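Local coordinates for SusD superfamily protein (Bacteroides fragilis, PDB 3L22) that is of uncertain function but, as a SusD-family protein of the bacterial outer membrane, probably takes part in glycan binding and uptake, and carries bound zinc in the crystal, at residues 23-26 against 27-30; 93-96 against 97-101; 370-373 against 374-378. One frame throughout, in Å; residues are numbered along the deposited sequence.

Interaction 1 of 3, residues 23-26 against 27-30; sequences ATLN and GLYA
The Y29 ring meets L25 and N26 of the preceding turn along its CD2-CE2 side; from outside the segments the H197 ring packs against it, the planes about 10° apart. L25 O comes to 3.5 Å from Y29 CD2 and N26 OD1 to 4.2 Å from the same carbon, both at oblique angles to the ring. The aliphatic partner is L25, whose CD1 reaches Y29 CE2 at 4.1 Å; the two side chains run side by side and point the same way. L25 gets there because its CG swings anti to the backbone N (chi1 176°), which carries the branched end forward along the helix. The same methyl, CD1, also meets L28 CD1 at 4.0 Å, but here the side chains cross at about a right angle.

Underneath, the helical backbone is slightly uneven. L25 O takes L28 N at 2.9 Å from well above its carbonyl plane and also a weak bond from Y29 N, whereas A30 N to N26 O is a regular bond of 3.0 Å. The polar ends reach the ligands of a zinc site: N26 OD1 bonds H197 NE2 and Y29 OH bonds E119 OE1, so both residues probably help position these two zinc ligands. Y29 OH also bonds A198 N. Helix 18-33 packs against two others that also touch each other: L25, L28 and Y29 on helix 113-131, T24 and L28 on helix 79-103.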
ATOM      1  N   ALA A  23       7.077  -2.687 -23.724  1.00 16.58           N
ATOM      2  CA  ALA A  23       7.166  -1.267 -23.464  1.00 16.31           C
ATOM      3  C   ALA A  23       5.848  -0.762 -22.878  1.00 15.87           C
ATOM      4  O   ALA A  23       5.841   0.051 -21.955  1.00 16.20           O
ATOM      5  CB  ALA A  23       7.514  -0.459 -24.779  1.00 15.08           C
ATOM      6  N   THR A  24       4.733  -1.224 -23.436  1.00 16.09           N
ATOM      7  CA  THR A  24       3.421  -0.813 -22.943  1.00 15.96           C
ATOM      8  C   THR A  24       3.174  -1.407 -21.585  1.00 15.96           C
ATOM      9  O   THR A  24       2.660  -0.718 -20.713  1.00 14.60           O
ATOM     10  CB  THR A  24       2.306  -1.179 -23.918  1.00 16.64           C
ATOM     11  OG1 THR A  24       2.673  -0.695 -25.208  1.00 15.59           O
ATOM     12  CG2 THR A  24       0.978  -0.565 -23.519  1.00 16.70           C
ATOM     13  N   LEU A  25       3.601  -2.645 -21.368  1.00 16.58           N
ATOM     14  CA  LEU A  25       3.456  -3.280 -20.044  1.00 16.48           C
ATOM     15  C   LEU A  25       4.221  -2.500 -18.976  1.00 16.73           C
ATOM     16  O   LEU A  25       3.677  -2.180 -17.896  1.00 15.31           O
ATOM     17  CB  LEU A  25       3.953  -4.735 -20.060  1.00 16.55           C
ATOM     18  CG  LEU A  25       3.972  -5.527 -18.751  1.00 15.68           C
ATOM     19  CD1 LEU A  25       2.644  -5.527 -18.131  1.00 14.95           C
ATOM     20  CD2 LEU A  25       4.438  -6.950 -18.988  1.00 18.37           C
ATOM     21  N   ASN A  26       5.470  -2.155 -19.276  1.00 17.40           N
ATOM     22  CA  ASN A  26       6.218  -1.278 -18.354  1.00 18.10           C
ATOM     23  C   ASN A  26       5.551   0.057 -18.118  1.00 16.57           C
ATOM     24  O   ASN A  26       5.658   0.592 -17.034  1.00 15.55           O
ATOM     25  CB  ASN A  26       7.684  -1.130 -18.759  1.00 18.96           C
ATOM     26  CG  ASN A  26       8.466  -2.428 -18.483  1.00 25.55           C
ATOM     27  OD1 ASN A  26       8.359  -3.038 -17.382  1.00 33.72           O
ATOM     28  ND2 ASN A  26       9.229  -2.876 -19.479  1.00 30.83           N
ATOM     29  N   GLY A  27       4.834   0.566 -19.104  1.00 16.09           N
ATOM     30  CA  GLY A  27       4.035   1.789 -18.903  1.00 16.52           C
ATOM     31  C   GLY A  27       2.917   1.601 -17.872  1.00 16.24           C
ATOM     32  O   GLY A  27       2.520   2.566 -17.229  1.00 17.43           O
ATOM     33  N   LEU A  28       2.406   0.378 -17.712  1.00 14.90           N
ATOM     34  CA  LEU A  28       1.390   0.114 -16.670  1.00 15.00           C
ATOM     35  C   LEU A  28       1.981   0.292 -15.286  1.00 14.70           C
ATOM     36  O   LEU A  28       1.389   0.955 -14.416  1.00 15.53           O
ATOM     37  CB  LEU A  28       0.769  -1.296 -16.831  1.00 14.60           C
ATOM     38  CG  LEU A  28       0.207  -1.635 -18.228  1.00 13.90           C
ATOM     39  CD1 LEU A  28      -0.444  -3.049 -18.248  1.00 14.78           C
ATOM     40  CD2 LEU A  28      -0.805  -0.563 -18.680  1.00 11.99           C
ATOM     41  N   TYR A  29       3.184  -0.236 -15.094  1.00 14.61           N
ATOM     42  CA  TYR A  29       3.879  -0.078 -13.826  1.00 14.32           C
ATOM     43  C   TYR A  29       4.245   1.395 -13.591  1.00 14.08           C
ATOM     44  O   TYR A  29       4.171   1.865 -12.455  1.00 14.11           O
ATOM     45  CB  TYR A  29       5.151  -0.948 -13.771  1.00 14.62           C
ATOM     46  CG  TYR A  29       4.879  -2.413 -13.674  1.00 14.06           C
ATOM     47  CD1 TYR A  29       4.460  -2.983 -12.495  1.00 13.75           C
ATOM     48  CD2 TYR A  29       5.011  -3.246 -14.795  1.00 16.09           C
ATOM     49  CE1 TYR A  29       4.187  -4.356 -12.414  1.00 16.55           C
ATOM     50  CE2 TYR A  29       4.751  -4.601 -14.716  1.00 16.16           C
ATOM     51  CZ  TYR A  29       4.328  -5.150 -13.520  1.00 16.94           C
ATOM     52  OH  TYR A  29       4.085  -6.516 -13.448  1.00 15.79           O
ATOM     53  N   ALA A  30       4.610   2.121 -14.645  1.00 13.84           N
ATOM     54  CA  ALA A  30       4.912   3.560 -14.507  1.00 14.28           C
ATOM     55  C   ALA A  30       3.633   4.288 -14.135  1.00 14.54           C
ATOM     56  O   ALA A  30       3.675   5.183 -13.299  1.00 14.55           O
ATOM     57  CB  ALA A  30       5.595   4.201 -15.799  1.00 12.53           C
TER

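Interaction 2 of 3, residues 93-96 against 97-101; sequences NKVN and TFLQS
Near the C-terminal end of the long helix 79-103, T97 turns its hydroxyl back onto the preceding turn, where N93 O accepts T97 OG1 at 2.8 Å and T97 N at 2.9 Å. The two donors reach this carbonyl oxygen from opposite faces of its plane, and the hydroxyl is brought there by a chi1 of -50°, which sets OG1 beside its own backbone N. The N93 amide crosses T97 at a slant, its ND2 3.9 Å from OG1, and its OD1 accepts from E155 N.

Apart from this polar group, V95 CG1 touches L99 CD1 at 3.9 Å, the two side chains lying side by side. Beneath them L99 N reaches V95 O at 2.9 Å with an N-H...O angle of 170°, a nearly straight bond. The buried amide of N96 is held by three bonds outside the turn: OD1 takes R124 NH1, and ND2 gives to the carbonyls of R151 and T153. F98 N to K94 O and Q100 N to N96 O complete the ladder. A hydroxyl sharing the i-4 carbonyl with its own N-H is a familiar way for threonine to fold its polar group into an alpha-helix.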
ATOM      1  N   ASN A  93      -7.483   2.340 -17.074  1.00 14.66           N
ATOM      2  CA  ASN A  93      -7.852   2.357 -18.487  1.00 15.89           C
ATOM      3  C   ASN A  93      -6.692   1.893 -19.373  1.00 15.62           C
ATOM      4  O   ASN A  93      -6.919   1.219 -20.365  1.00 15.33           O
ATOM      5  CB  ASN A  93      -8.367   3.728 -18.956  1.00 15.71           C
ATOM      6  CG  ASN A  93      -8.988   3.662 -20.364  1.00 18.80           C
ATOM      7  OD1 ASN A  93      -9.935   2.891 -20.613  1.00 19.80           O
ATOM      8  ND2 ASN A  93      -8.435   4.444 -21.301  1.00 19.04           N
ATOM      9  N   LYS A  94      -5.460   2.245 -18.996  1.00 15.41           N
ATOM     10  CA  LYS A  94      -4.273   1.709 -19.666  1.00 15.62           C
ATOM     11  C   LYS A  94      -4.203   0.196 -19.604  1.00 15.15           C
ATOM     12  O   LYS A  94      -3.876  -0.434 -20.612  1.00 13.62           O
ATOM     13  CB  LYS A  94      -2.983   2.318 -19.111  1.00 16.27           C
ATOM     14  CG  LYS A  94      -2.767   3.752 -19.594  1.00 18.22           C
ATOM     15  CD  LYS A  94      -1.557   4.436 -18.903  1.00 21.84           C
ATOM     16  CE  LYS A  94      -1.308   5.819 -19.483  1.00 25.04           C
ATOM     17  NZ  LYS A  94      -0.622   5.597 -20.799  1.00 28.26           N
ATOM     18  N   VAL A  95      -4.532  -0.392 -18.456  1.00 14.06           N
ATOM     19  CA  VAL A  95      -4.580  -1.861 -18.358  1.00 13.58           C
ATOM     20  C   VAL A  95      -5.711  -2.431 -19.247  1.00 14.00           C
ATOM     21  O   VAL A  95      -5.497  -3.348 -20.004  1.00 14.14           O
ATOM     22  CB  VAL A  95      -4.748  -2.367 -16.902  1.00 13.37           C
ATOM     23  CG1 VAL A  95      -5.117  -3.903 -16.888  1.00 11.80           C
ATOM     24  CG2 VAL A  95      -3.495  -2.060 -16.057  1.00 13.30           C
ATOM     25  N   ASN A  96      -6.894  -1.838 -19.189  1.00 14.45           N
ATOM     26  CA  ASN A  96      -8.045  -2.316 -19.974  1.00 14.24           C
ATOM     27  C   ASN A  96      -7.679  -2.317 -21.481  1.00 14.58           C
ATOM     28  O   ASN A  96      -7.942  -3.296 -22.193  1.00 13.96           O
ATOM     29  CB  ASN A  96      -9.273  -1.425 -19.750  1.00 13.35           C
ATOM     30  CG  ASN A  96      -9.763  -1.424 -18.286  1.00 14.86           C
ATOM     31  OD1 ASN A  96      -9.343  -2.251 -17.507  1.00 14.99           O
ATOM     32  ND2 ASN A  96     -10.639  -0.469 -17.923  1.00 12.66           N
ATOM     33  N   THR A  97      -7.049  -1.229 -21.925  1.00 14.40           N
ATOM     34  CA  THR A  97      -6.591  -1.076 -23.309  1.00 15.22           C
ATOM     35  C   THR A  97      -5.474  -2.032 -23.676  1.00 15.54           C
ATOM     36  O   THR A  97      -5.545  -2.673 -24.713  1.00 16.84           O
ATOM     37  CB  THR A  97      -6.170   0.360 -23.577  1.00 15.44           C
ATOM     38  OG1 THR A  97      -7.242   1.181 -23.127  1.00 15.91           O
ATOM     39  CG2 THR A  97      -5.894   0.598 -25.092  1.00 13.56           C
ATOM     40  N   PHE A  98      -4.481  -2.156 -22.809  1.00 15.11           N
ATOM     41  CA  PHE A  98      -3.426  -3.138 -22.992  1.00 15.24           C
ATOM     42  C   PHE A  98      -4.011  -4.534 -23.186  1.00 15.78           C
ATOM     43  O   PHE A  98      -3.632  -5.206 -24.139  1.00 14.64           O
ATOM     44  CB  PHE A  98      -2.464  -3.146 -21.803  1.00 14.78           C
ATOM     45  CG  PHE A  98      -1.398  -4.219 -21.860  1.00 12.94           C
ATOM     46  CD1 PHE A  98      -0.226  -4.010 -22.559  1.00 14.22           C
ATOM     47  CD2 PHE A  98      -1.533  -5.392 -21.142  1.00 12.12           C
ATOM     48  CE1 PHE A  98       0.768  -4.975 -22.602  1.00 11.16           C
ATOM     49  CE2 PHE A  98      -0.542  -6.364 -21.158  1.00 13.04           C
ATOM     50  CZ  PHE A  98       0.608  -6.161 -21.892  1.00 13.46           C
ATOM     51  N   LEU A  99      -4.919  -4.961 -22.296  1.00 16.14           N
ATOM     52  CA  LEU A  99      -5.494  -6.307 -22.409  1.00 16.86           C
ATOM     53  C   LEU A  99      -6.247  -6.496 -23.714  1.00 17.44           C
ATOM     54  O   LEU A  99      -6.168  -7.553 -24.304  1.00 18.61           O
ATOM     55  CB  LEU A  99      -6.414  -6.658 -21.228  1.00 16.93           C
ATOM     56  CG  LEU A  99      -5.744  -6.790 -19.848  1.00 16.73           C
ATOM     57  CD1 LEU A  99      -6.814  -6.852 -18.734  1.00 13.13           C
ATOM     58  CD2 LEU A  99      -4.810  -8.003 -19.804  1.00 15.28           C
ATOM     59  N   GLN A 100      -6.961  -5.485 -24.182  1.00 17.85           N
ATOM     60  CA  GLN A 100      -7.671  -5.626 -25.430  1.00 18.68           C
ATOM     61  C   GLN A 100      -6.712  -5.681 -26.619  1.00 17.54           C
ATOM     62  O   GLN A 100      -6.911  -6.484 -27.516  1.00 16.75           O
ATOM     63  CB  GLN A 100      -8.656  -4.487 -25.623  1.00 19.44           C
ATOM     64  CG  GLN A 100      -9.444  -4.568 -26.927  1.00 24.53           C
ATOM     65  CD  GLN A 100     -10.590  -3.573 -26.909  1.00 31.57           C
ATOM     66  OE1 GLN A 100     -11.637  -3.820 -26.287  1.00 34.58           O
ATOM     67  NE2 GLN A 100     -10.357  -2.400 -27.495  1.00 32.76           N
ATOM     68  N   SER A 101      -5.689  -4.835 -26.623  1.00 16.45           N
ATOM     69  CA  SER A 101      -4.681  -4.892 -27.688  1.00 16.54           C
ATOM     70  C   SER A 101      -3.918  -6.211 -27.688  1.00 15.93           C
ATOM     71  O   SER A 101      -3.679  -6.782 -28.741  1.00 15.02           O
ATOM     72  CB  SER A 101      -3.693  -3.740 -27.548  1.00 16.80           C
ATOM     73  OG  SER A 101      -4.402  -2.520 -27.690  1.00 17.89           O
TER

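Interaction 3 of 3, residues 370-373 against 374-378; sequences DNLS and GDALK. With EDO (1,2-ethanediol), chain B.
Apolar packing comes from L372, which folds over the first turn of the helix that follows. Its CD2 touches A376 CB at 3.9 Å, while its CB sits 3.9 Å from L377 CB and its CD1 4.0 Å from L377 CD1, the two leucines slanting across one another. L377 has CG anti to the backbone N (chi1 176°), which puts its CD1 4.0 Å from L372 CB as well. The two leucines thus make an i to i+5 apolar contact across the start of the helix.

The backbone bond is L377 N to S373 O, 3.2 Å long and fairly straight at hydrogen, though the donor stands 67° out of the carbonyl plane. G374 makes the bend between the two halves with a positive phi of 44°, and its N gives to E345 OE2.

A bound 1,2-ethanediol, probably from the crystallisation liquor, bridges both halves. Its O2 donates to S373 O at 2.9 Å and accepts from A376 N at 3.0 Å, thereby taking up an N-H of the first helical turn; its O1 receives a weak bond from S373 N.

In the fold, this is where the loop after helix 345-359 turns into helix 374-388. L377 packs on E345, A348 and K349, S373 also touches E345, and D370 makes a salt bridge with K353, so the loop's end and the new helix's start lie against the first turns and middle of helix 345-359.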
ATOM      1  N   ASP A 370       6.115 -15.145  24.400  1.00 16.15           N
ATOM      2  CA  ASP A 370       5.614 -16.446  24.796  1.00 16.87           C
ATOM      3  C   ASP A 370       4.461 -16.414  25.778  1.00 16.04           C
ATOM      4  O   ASP A 370       3.691 -17.351  25.784  1.00 14.82           O
ATOM      5  CB  ASP A 370       6.755 -17.342  25.326  1.00 18.00           C
ATOM      6  CG  ASP A 370       7.754 -17.720  24.213  1.00 22.70           C
ATOM      7  OD1 ASP A 370       7.344 -17.910  23.040  1.00 27.97           O
ATOM      8  OD2 ASP A 370       8.968 -17.769  24.488  1.00 31.40           O
ATOM      9  N   ASN A 371       4.308 -15.337  26.555  1.00 15.21           N
ATOM     10  CA  ASN A 371       3.206 -15.237  27.495  1.00 15.36           C
ATOM     11  C   ASN A 371       2.019 -14.438  26.964  1.00 15.45           C
ATOM     12  O   ASN A 371       1.053 -14.299  27.630  1.00 15.42           O
ATOM     13  CB  ASN A 371       3.718 -14.648  28.837  1.00 14.95           C
ATOM     14  CG  ASN A 371       4.587 -15.629  29.603  1.00 16.47           C
ATOM     15  OD1 ASN A 371       4.590 -16.809  29.300  1.00 17.65           O
ATOM     16  ND2 ASN A 371       5.290 -15.152  30.629  1.00 14.88           N
ATOM     17  N   LEU A 372       2.078 -13.924  25.762  1.00 16.86           N
ATOM     18  CA  LEU A 372       0.916 -13.226  25.188  1.00 18.16           C
ATOM     19  C   LEU A 372      -0.248 -14.161  24.821  1.00 18.44           C
ATOM     20  O   LEU A 372      -0.031 -15.274  24.364  1.00 19.86           O
ATOM     21  CB  LEU A 372       1.334 -12.488  23.929  1.00 17.42           C
ATOM     22  CG  LEU A 372       2.350 -11.355  24.080  1.00 19.79           C
ATOM     23  CD1 LEU A 372       2.804 -10.882  22.691  1.00 16.76           C
ATOM     24  CD2 LEU A 372       1.739 -10.226  24.907  1.00 18.97           C
ATOM     25  N   SER A 373      -1.474 -13.672  24.946  1.00 17.86           N
ATOM     26  CA  SER A 373      -2.620 -14.353  24.378  1.00 17.19           C
ATOM     27  C   SER A 373      -3.722 -13.329  24.146  1.00 16.59           C
ATOM     28  O   SER A 373      -3.613 -12.186  24.590  1.00 15.43           O
ATOM     29  CB  SER A 373      -3.090 -15.499  25.282  1.00 17.21           C
ATOM     30  OG  SER A 373      -3.623 -14.964  26.443  1.00 19.54           O
ATOM     31  N   GLY A 374      -4.772 -13.754  23.442  1.00 16.65           N
ATOM     32  CA  GLY A 374      -5.940 -12.940  23.159  1.00 16.91           C
ATOM     33  C   GLY A 374      -5.626 -11.520  22.723  1.00 17.74           C
ATOM     34  O   GLY A 374      -4.810 -11.280  21.806  1.00 16.87           O
ATOM     35  N   ASP A 375      -6.225 -10.559  23.425  1.00 18.07           N
ATOM     36  CA  ASP A 375      -6.077  -9.145  23.073  1.00 18.35           C
ATOM     37  C   ASP A 375      -4.667  -8.611  23.174  1.00 17.48           C
ATOM     38  O   ASP A 375      -4.283  -7.768  22.354  1.00 17.38           O
ATOM     39  CB  ASP A 375      -6.994  -8.267  23.938  1.00 20.09           C
ATOM     40  CG  ASP A 375      -8.470  -8.416  23.571  1.00 23.65           C
ATOM     41  OD1 ASP A 375      -8.773  -8.946  22.481  1.00 30.16           O
ATOM     42  OD2 ASP A 375      -9.326  -7.982  24.382  1.00 34.96           O
ATOM     43  N   ALA A 376      -3.915  -9.053  24.174  1.00 15.55           N
ATOM     44  CA  ALA A 376      -2.535  -8.633  24.317  1.00 15.60           C
ATOM     45  C   ALA A 376      -1.688  -9.069  23.150  1.00 14.89           C
ATOM     46  O   ALA A 376      -0.818  -8.302  22.688  1.00 14.04           O
ATOM     47  CB  ALA A 376      -1.915  -9.134  25.639  1.00 14.98           C
ATOM     48  N   LEU A 377      -1.952 -10.283  22.667  1.00 14.40           N
ATOM     49  CA  LEU A 377      -1.247 -10.818  21.499  1.00 13.58           C
ATOM     50  C   LEU A 377      -1.601 -10.022  20.251  1.00 12.61           C
ATOM     51  O   LEU A 377      -0.725  -9.630  19.503  1.00 11.54           O
ATOM     52  CB  LEU A 377      -1.553 -12.310  21.276  1.00 13.85           C
ATOM     53  CG  LEU A 377      -0.959 -12.993  20.024  1.00 14.06           C
ATOM     54  CD1 LEU A 377       0.580 -12.803  19.972  1.00 13.65           C
ATOM     55  CD2 LEU A 377      -1.337 -14.504  20.007  1.00 11.27           C
ATOM     56  N   LYS A 378      -2.874  -9.799  20.007  1.00 12.84           N
ATOM     57  CA  LYS A 378      -3.262  -8.992  18.848  1.00 13.04           C
ATOM     58  C   LYS A 378      -2.644  -7.602  18.894  1.00 13.53           C
ATOM     59  O   LYS A 378      -2.105  -7.107  17.886  1.00 13.61           O
ATOM     60  CB  LYS A 378      -4.772  -8.883  18.741  1.00 13.35           C
ATOM     61  CG  LYS A 378      -5.436 -10.215  18.335  1.00 14.18           C
ATOM     62  CD  LYS A 378      -6.917 -10.079  18.119  1.00 15.98           C
ATOM     63  CE  LYS A 378      -7.596 -11.411  17.749  1.00 17.88           C
ATOM     64  NZ  LYS A 378      -7.481 -12.394  18.850  1.00 18.77           N
TER
HETATM   65  C1  EDO B 468      -2.981 -12.156  27.617  0.70 33.55           C
HETATM   66  O1  EDO B 468      -1.664 -11.557  27.390  0.70 30.53           O
HETATM   67  C2  EDO B 468      -4.329 -11.405  27.651  0.70 33.10           C
HETATM   68  O2  EDO B 468      -4.785 -10.461  26.640  0.70 32.72           O

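All three interactions are local, each within one continuous stretch, between residues three to five apart, and they follow one another along the chain without nesting or crossing. Interaction 1 lies within helix 18-33 and interaction 2 within helix 79-103, so neither closes a loop of its own; yet these helices touch. L28 CD2 packs 3.6 Å from K94 C, and T24 CG2 lies 3.8 Å from F98 CD1, joining helix 18-33 to one that starts some 45 residues further on. Both also rest on helix 113-131. Interaction 3, residues 370-378, is separate: it rounds the turn into helix 374-388 on the opposite side of the chain's centre, its centre about 44 Å from that of interaction 1.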